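Local coordinates for response regulator receiver modulated diguanylate cyclase with PAS/PAC sensor (Desulfovibrio desulfuricans subsp. desulfuricans, PDB 3CG0), which is the receiver domain of a multidomain signalling protein and probably takes up a phosphoryl group to control an attached diguanylate cyclase that makes cyclic di-GMP, at residues C[60-65]-C[95-100]; C[30-35]-C[116-121]; C[11-16]-C[48-53]. All blocks are in the same frame, centred on the assembly; numbering follows the deposited sequence. Where two conformers were deposited one is given.

Contact 1: residues C[60-65]-C[95-100]; sequences VDIMLC and ETFQRA
At the phosphoacceptor end of a CheY-like receiver domain, Ile-62 and Met-63, in the turn that follows strand 57-61, reach across to Phe-97, Ala-100 and Thr-96 on helix 94-101. Asp-61, the last residue of the strand, is the predicted site of phosphorylation; no phosphoryl group is present here. Ile-62 makes the main contact with one methyl. Its CG1 branch stands anti to the backbone N (chi1 -160°), which extends CD1 towards the helix, where it lies 3.6 Å from Ala-100 CB and 3.7 Å from Phe-97 CE1. The small methyl of Ala-100 lets the branched chain come close to the helix, while Phe-97 meets the same methyl of Ile-62 with CD1 and CE1, the two chains crossing at about a right angle. That ring also packs edge-to-face with Tyr-108. Nearer the start of the helix segment, Met-63 bends at chi2 and chi3 and lays its terminal methyl against Thr-96, with CE 3.9 Å from OG1 and 4.0 Å from CG2. The hydroxyl of Thr-96 is hydrogen-bonded to the carbonyl of Asp-93, so towards Met-63 it offers only van der Waals contact. The turn itself, a type I turn from Asp-61 to Leu-64, is fixed from within: Met-63 N donates to Asp-61 OD1 at 3.1 Å, nearly straight at 159°, through the lone pair facing away from the other carboxylate oxygen. This is an Asx turn, and it ties the acidic side chain to the backbone that carries the apolar pair. No hydrogen bond crosses between the segments. The two are therefore joined by dispersion and the burial of hydrocarbon, while Asp-61 OD1 is engaged within the turn by Met-63 N.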
# COMPACT_ATOMS: atom_id res chain seq x y z
N VAL C 60 -11.65 -6.43 28.80
CA VAL C 60 -12.04 -5.80 30.07
C VAL C 60 -13.54 -5.98 30.30
O VAL C 60 -14.34 -5.76 29.37
CB VAL C 60 -11.66 -4.29 30.12
CG1 VAL C 60 -12.05 -3.64 31.46
CG2 VAL C 60 -10.16 -4.09 29.90
N ASP C 61 -13.93 -6.38 31.51
CA ASP C 61 -15.35 -6.41 31.81
C ASP C 61 -15.80 -5.00 32.12
O ASP C 61 -15.26 -4.35 33.03
CB ASP C 61 -15.73 -7.36 32.94
CG ASP C 61 -17.18 -7.82 32.85
OD1 ASP C 61 -18.10 -6.97 32.91
OD2 ASP C 61 -17.42 -9.03 32.68
N ILE C 62 -16.78 -4.54 31.35
CA ILE C 62 -17.26 -3.17 31.45
C ILE C 62 -17.86 -2.90 32.83
O ILE C 62 -17.85 -1.77 33.31
CB ILE C 62 -18.24 -2.81 30.28
CG1 ILE C 62 -18.35 -1.29 30.09
CG2 ILE C 62 -19.63 -3.49 30.45
CD1 ILE C 62 -18.80 -0.90 28.70
N MET C 63 -18.32 -3.97 33.47
CA MET C 63 -19.09 -3.90 34.71
C MET C 63 -18.28 -4.14 35.99
O MET C 63 -18.88 -4.33 37.05
CB MET C 63 -20.29 -4.86 34.63
CG MET C 63 -21.66 -4.18 34.66
SD MET C 63 -22.06 -3.07 33.28
CE MET C 63 -22.82 -1.73 34.19
N LEU C 64 -16.95 -4.13 35.87
CA LEU C 64 -16.08 -4.24 37.03
C LEU C 64 -16.41 -3.19 38.08
O LEU C 64 -16.79 -2.06 37.75
CB LEU C 64 -14.61 -4.11 36.60
CG LEU C 64 -13.85 -5.42 36.39
CD1 LEU C 64 -12.36 -5.15 36.24
CD2 LEU C 64 -14.12 -6.39 37.53
N CYS C 65 -16.27 -3.56 39.34
CA CYS C 65 -16.41 -2.62 40.45
C CYS C 65 -15.23 -2.77 41.41
O CYS C 65 -14.42 -3.69 41.27
CB CYS C 65 -17.77 -2.78 41.16
SG CYS C 65 -17.98 -4.23 42.27
N GLU C 95 -25.46 4.92 30.78
CA GLU C 95 -24.46 5.79 31.40
C GLU C 95 -23.03 5.26 31.35
O GLU C 95 -22.10 6.03 31.16
CB GLU C 95 -24.86 6.04 32.85
CG GLU C 95 -24.81 7.49 33.29
CD GLU C 95 -25.87 7.82 34.35
OE1 GLU C 95 -26.46 6.89 34.93
OE2 GLU C 95 -26.10 9.03 34.60
N THR C 96 -22.84 3.94 31.51
CA THR C 96 -21.49 3.36 31.49
C THR C 96 -20.94 3.24 30.07
O THR C 96 -19.74 3.41 29.86
CB THR C 96 -21.38 1.99 32.21
OG1 THR C 96 -22.19 1.02 31.54
CG2 THR C 96 -21.79 2.10 33.67
N PHE C 97 -21.83 2.96 29.11
CA PHE C 97 -21.48 2.98 27.69
C PHE C 97 -21.13 4.37 27.16
O PHE C 97 -20.47 4.49 26.13
CB PHE C 97 -22.60 2.38 26.84
CG PHE C 97 -22.73 0.89 26.97
CD1 PHE C 97 -21.71 0.04 26.55
CD2 PHE C 97 -23.88 0.33 27.51
CE1 PHE C 97 -21.84 -1.34 26.67
CE2 PHE C 97 -24.02 -1.05 27.64
CZ PHE C 97 -22.99 -1.89 27.23
N GLN C 98 -21.58 5.41 27.87
CA GLN C 98 -21.19 6.79 27.56
C GLN C 98 -19.73 7.01 27.96
O GLN C 98 -18.97 7.59 27.19
CB GLN C 98 -22.06 7.82 28.30
CG GLN C 98 -23.56 7.67 28.13
CD GLN C 98 -24.13 8.58 27.08
OE1 GLN C 98 -23.85 8.44 25.88
NE2 GLN C 98 -24.95 9.53 27.51
N ARG C 99 -19.36 6.55 29.15
CA ARG C 99 -17.98 6.70 29.63
C ARG C 99 -17.04 5.75 28.90
O ARG C 99 -15.86 6.06 28.73
CB ARG C 99 -17.85 6.46 31.14
CG ARG C 99 -19.07 6.77 31.97
CD ARG C 99 -18.71 7.22 33.39
NE ARG C 99 -17.44 6.70 33.89
CZ ARG C 99 -17.29 5.60 34.63
NH1 ARG C 99 -18.34 4.85 34.94
NH2 ARG C 99 -16.08 5.25 35.04
N ALA C 100 -17.56 4.61 28.47
CA ALA C 100 -16.77 3.63 27.72
C ALA C 100 -16.43 4.15 26.33
O ALA C 100 -15.35 3.87 25.83
CB ALA C 100 -17.51 2.32 27.63

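Contact 2: residues C[30-35]-C[116-121]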
# COMPACT_ATOMS: atom_id res chain seq x y z
N GLU C 30 -7.53 -20.03 24.63
CA GLU C 30 -6.52 -21.08 24.50
C GLU C 30 -6.83 -22.02 23.33
O GLU C 30 -5.92 -22.46 22.64
CB GLU C 30 -6.42 -21.87 25.80
CG GLU C 30 -5.02 -22.31 26.16
CD GLU C 30 -4.35 -21.35 27.12
OE1 GLU C 30 -4.03 -20.21 26.71
OE2 GLU C 30 -4.15 -21.74 28.28
N SER C 31 -8.12 -22.30 23.11
CA SER C 31 -8.59 -23.14 22.00
C SER C 31 -8.38 -22.48 20.63
O SER C 31 -8.30 -23.16 19.60
CB SER C 31 -10.07 -23.47 22.19
OG SER C 31 -10.33 -23.94 23.50
N LEU C 32 -8.32 -21.15 20.62
CA LEU C 32 -8.10 -20.40 19.40
C LEU C 32 -6.61 -20.31 19.07
O LEU C 32 -6.23 -20.12 17.91
CB LEU C 32 -8.74 -19.00 19.50
CG LEU C 32 -10.28 -18.96 19.42
CD1 LEU C 32 -10.83 -17.63 19.90
CD2 LEU C 32 -10.80 -19.27 18.01
N GLY C 33 -5.78 -20.46 20.09
CA GLY C 33 -4.33 -20.47 19.92
C GLY C 33 -3.61 -19.36 20.67
O GLY C 33 -2.39 -19.44 20.87
N TYR C 34 -4.37 -18.34 21.10
CA TYR C 34 -3.82 -17.17 21.78
C TYR C 34 -3.13 -17.52 23.09
O TYR C 34 -3.55 -18.43 23.80
CB TYR C 34 -4.92 -16.14 22.06
CG TYR C 34 -5.62 -15.61 20.84
CD1 TYR C 34 -4.98 -14.73 19.96
CD2 TYR C 34 -6.94 -15.96 20.56
CE1 TYR C 34 -5.62 -14.24 18.83
CE2 TYR C 34 -7.59 -15.48 19.44
CZ TYR C 34 -6.93 -14.62 18.59
OH TYR C 34 -7.59 -14.14 17.48
N ASP C 35 -2.07 -16.80 23.40
CA ASP C 35 -1.43 -16.93 24.69
C ASP C 35 -2.13 -15.97 25.66
O ASP C 35 -2.17 -14.76 25.41
CB ASP C 35 0.06 -16.58 24.56
CG ASP C 35 0.88 -16.94 25.80
OD1 ASP C 35 0.36 -17.57 26.74
OD2 ASP C 35 2.07 -16.57 25.82
N ASP C 116 -15.84 -17.47 17.60
CA ASP C 116 -15.52 -17.00 16.26
C ASP C 116 -15.57 -15.47 16.15
O ASP C 116 -14.78 -14.88 15.42
CB ASP C 116 -16.38 -17.70 15.19
CG ASP C 116 -17.71 -17.00 14.94
OD1 ASP C 116 -17.88 -16.41 13.85
OD2 ASP C 116 -18.58 -17.05 15.83
N THR C 117 -16.48 -14.85 16.91
CA THR C 117 -16.54 -13.39 17.02
C THR C 117 -15.34 -12.88 17.81
O THR C 117 -14.72 -11.89 17.45
CB THR C 117 -17.83 -12.93 17.73
OG1 THR C 117 -18.92 -13.77 17.34
CG2 THR C 117 -18.14 -11.48 17.35
N LEU C 118 -15.02 -13.59 18.89
CA LEU C 118 -13.86 -13.30 19.72
C LEU C 118 -12.58 -13.29 18.90
O LEU C 118 -11.78 -12.36 19.00
CB LEU C 118 -13.77 -14.36 20.83
CG LEU C 118 -12.63 -14.30 21.84
CD1 LEU C 118 -12.66 -12.96 22.52
CD2 LEU C 118 -12.77 -15.45 22.84
N HIS C 119 -12.41 -14.30 18.05
CA HIS C 119 -11.21 -14.43 17.23
C HIS C 119 -11.05 -13.32 16.20
O HIS C 119 -9.95 -12.78 16.04
CB HIS C 119 -11.20 -15.79 16.53
CG HIS C 119 -10.09 -15.92 15.53
ND1 HIS C 119 -8.76 -15.92 15.89
CD2 HIS C 119 -10.12 -16.03 14.18
CE1 HIS C 119 -8.02 -16.04 14.81
NE2 HIS C 119 -8.82 -16.11 13.76
N ARG C 120 -12.13 -12.98 15.51
CA ARG C 120 -12.12 -11.93 14.49
C ARG C 120 -11.96 -10.52 15.08
O ARG C 120 -11.29 -9.68 14.49
CB ARG C 120 -13.37 -12.00 13.59
CG ARG C 120 -13.48 -13.26 12.72
CD ARG C 120 -12.13 -13.66 12.11
NE ARG C 120 -12.24 -14.63 11.02
CZ ARG C 120 -11.19 -15.18 10.41
NH1 ARG C 120 -11.38 -16.06 9.43
NH2 ARG C 120 -9.96 -14.86 10.77
N SER C 121 -12.58 -10.28 16.24
CA SER C 121 -12.45 -9.01 16.95
C SER C 121 -11.01 -8.72 17.33
O SER C 121 -10.53 -7.61 17.10
CB SER C 121 -13.29 -9.02 18.21
OG SER C 121 -14.59 -9.42 17.88
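The phenol oxygen of Tyr-34 meets His-119 at two polar atoms: ND1 is 2.7 Å from Tyr-34 OH, and the backbone O of His-119 lies 3.1 Å from the same hydroxyl. In the first pair ND1 is the donor, but the N-H points well off the oxygen, at 121°, and the bond is weak despite its short length. The geometry suits an imidazole whose CG stands anti to the backbone N (chi1 172°), since this brings ND1 to the phenol oxygen. The rings themselves meet rim to rim, their planes 44° apart and their centroids 5.7 Å from each other, with neither lying over the other. Tyrosine fits here because its long flat ring spans the distance to helix 115-132 and ends in a polar atom, while its hydrocarbon part packs on Leu-29, Pro-10 and Ile-122. Beside this polar pair, Leu-32 lays both of its methyls on the stem of the histidine: CD2 is 3.8 Å from His-119 CB, and CD1 is 3.9 Å from the same CB of His-119. CD1 also meets Leu-118 CD2 at 4.1 Å and lies at the edge of the Tyr-34 ring, so one leucine touches both aromatic residues. Between Leu-32 and Tyr-34 the chain leaves helix 19-32 through Gly-33, whose positive phi would press a side chain against the preceding carbonyl. On helix 115-132, Asp-116 and Arg-120 form salt bridges with Arg-120 and Asp-116 of a second subunit. The contact thus joins the C-terminal end of helix 19-32 and the loop before strand 35-40 to helix 115-132, and Leu-118 continues the packing onto Leu-25 and Leu-29 of helix 19-32 and Leu-109 of strand 107-110.

Contact 3: residues C[11-16]-C[48-53]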
# COMPACT_ATOMS: atom_id res chain seq x y z
N GLY C 11 -0.74 -11.93 22.57
CA GLY C 11 -0.80 -12.00 24.02
C GLY C 11 -1.99 -11.26 24.61
O GLY C 11 -2.07 -10.04 24.53
N VAL C 12 -2.90 -12.01 25.22
CA VAL C 12 -4.17 -11.48 25.69
C VAL C 12 -4.16 -11.31 27.22
O VAL C 12 -3.74 -12.20 27.95
CB VAL C 12 -5.35 -12.37 25.21
CG1 VAL C 12 -6.69 -11.79 25.60
CG2 VAL C 12 -5.29 -12.57 23.67
N LEU C 13 -4.61 -10.16 27.70
CA LEU C 13 -4.73 -9.89 29.13
C LEU C 13 -6.22 -9.76 29.46
O LEU C 13 -6.93 -9.05 28.76
CB LEU C 13 -3.94 -8.62 29.46
CG LEU C 13 -3.95 -7.92 30.82
CD1 LEU C 13 -2.58 -7.32 31.09
CD2 LEU C 13 -4.99 -6.83 30.88
N ILE C 14 -6.69 -10.48 30.48
CA ILE C 14 -8.12 -10.50 30.83
C ILE C 14 -8.35 -9.79 32.16
O ILE C 14 -7.63 -10.03 33.13
CB ILE C 14 -8.67 -11.94 30.93
CG1 ILE C 14 -8.49 -12.71 29.61
CG2 ILE C 14 -10.15 -11.94 31.31
CD1 ILE C 14 -8.94 -14.16 29.70
N VAL C 15 -9.31 -8.89 32.19
CA VAL C 15 -9.72 -8.20 33.40
C VAL C 15 -11.20 -8.53 33.61
O VAL C 15 -12.05 -8.04 32.87
CB VAL C 15 -9.54 -6.68 33.31
CG1 VAL C 15 -9.60 -6.05 34.69
CG2 VAL C 15 -8.23 -6.34 32.66
N GLU C 16 -11.49 -9.37 34.60
CA GLU C 16 -12.81 -9.96 34.75
C GLU C 16 -13.04 -10.36 36.19
O GLU C 16 -12.21 -11.07 36.78
CB GLU C 16 -12.90 -11.19 33.84
CG GLU C 16 -14.12 -12.06 34.05
CD GLU C 16 -15.38 -11.44 33.48
OE1 GLU C 16 -15.38 -11.10 32.28
OE2 GLU C 16 -16.36 -11.30 34.24
N ARG C 48 -0.77 -2.34 36.86
CA ARG C 48 0.58 -2.55 37.41
C ARG C 48 1.40 -3.58 36.61
O ARG C 48 2.55 -3.31 36.25
CB ARG C 48 0.49 -3.01 38.87
CG ARG C 48 0.05 -1.95 39.87
CD ARG C 48 0.56 -2.25 41.29
NE ARG C 48 -0.12 -3.38 41.93
CZ ARG C 48 0.39 -4.61 42.04
NH1 ARG C 48 -0.31 -5.57 42.63
NH2 ARG C 48 1.60 -4.89 41.55
N CYS C 49 0.81 -4.74 36.34
CA CYS C 49 1.52 -5.81 35.65
C CYS C 49 1.64 -5.60 34.14
O CYS C 49 2.60 -6.06 33.54
CB CYS C 49 0.87 -7.17 35.93
SG CYS C 49 0.78 -7.57 37.67
N ALA C 50 0.68 -4.89 33.55
CA ALA C 50 0.62 -4.69 32.10
C ALA C 50 1.94 -4.36 31.36
O ALA C 50 2.24 -5.03 30.37
CB ALA C 50 -0.49 -3.72 31.71
N PRO C 51 2.74 -3.37 31.84
CA PRO C 51 3.96 -3.08 31.07
C PRO C 51 4.99 -4.21 31.11
O PRO C 51 5.74 -4.40 30.13
CB PRO C 51 4.52 -1.82 31.74
CG PRO C 51 3.43 -1.29 32.59
CD PRO C 51 2.64 -2.47 33.01
N ASP C 52 5.02 -4.96 32.21
CA ASP C 52 5.95 -6.08 32.37
C ASP C 52 5.70 -7.25 31.42
O ASP C 52 6.63 -7.73 30.76
CB ASP C 52 5.97 -6.56 33.83
CG ASP C 52 6.73 -5.62 34.75
OD1 ASP C 52 6.44 -5.64 35.97
OD2 ASP C 52 7.61 -4.88 34.27
N LEU C 53 4.46 -7.71 31.35
CA LEU C 53 4.15 -8.90 30.55
C LEU C 53 3.79 -8.60 29.08
O LEU C 53 3.60 -9.53 28.29
CB LEU C 53 3.14 -9.82 31.26
CG LEU C 53 1.62 -9.68 31.39
CD1 LEU C 53 1.16 -10.45 32.61
CD2 LEU C 53 1.12 -8.26 31.46
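Leu-13 packs against Ala-50 and Leu-53 in a purely apolar strand-to-helix contact within the (beta-alpha)5 receiver fold, where the central parallel sheet is sandwiched between helices. Strand 11-15 lies between strands 35-40 and 57-61, and helix 43-53 covers the sheet face to which Leu-13 points. Val-12 and Ile-14 instead meet Leu-29 of helix 19-32, so this short strand serves both layers of the sandwich. Leucine suits position 13 because it is long enough to bridge from sheet to helix; with CG anti to the backbone N (chi1 173°), its CD1 methyl is carried out to the helix. Ala-50 presents only a methyl group there, and the backbones can stay close: the CA atoms of Leu-13 and Ala-50 are 8.0 Å apart. Leu-53, in the last turn of the helix, points toward the strand, its chain crossing that of Leu-13 at about a right angle, and also packs on Leu-37 of strand 35-40. Phe-40 and Ala-58 from the flanking strands border Leu-13 as well. The contact centres on a single methyl, Leu-13 CD1, which lies 3.8 Å from Leu-53 CD2 and 4.2 Å from Ala-50 CB.

From the N terminus, strand 11-15 opens contact 3, which closes when the chain returns through helix 43-53. Before that closure, residues 30-35 have already opened contact 2, completed only at 116-121, so contacts 2 and 3 cross. Contact 1 begins at 60-65, after contact 3 has closed, and is nested wholly inside the long loop of contact 2. Contacts 1 and 3 share the sheet through neighbouring strands 57-61 and 11-15, where Asp-61 N probably bonds to Val-15 O; Asp-35 O and Val-12 N similarly join contacts 2 and 3. Contact 3 ties helix 43-53 to the sheet, contact 1 ties helix 94-101 to the turn after strand 57-61, and contact 2 joins helices 19-32 and 115-132.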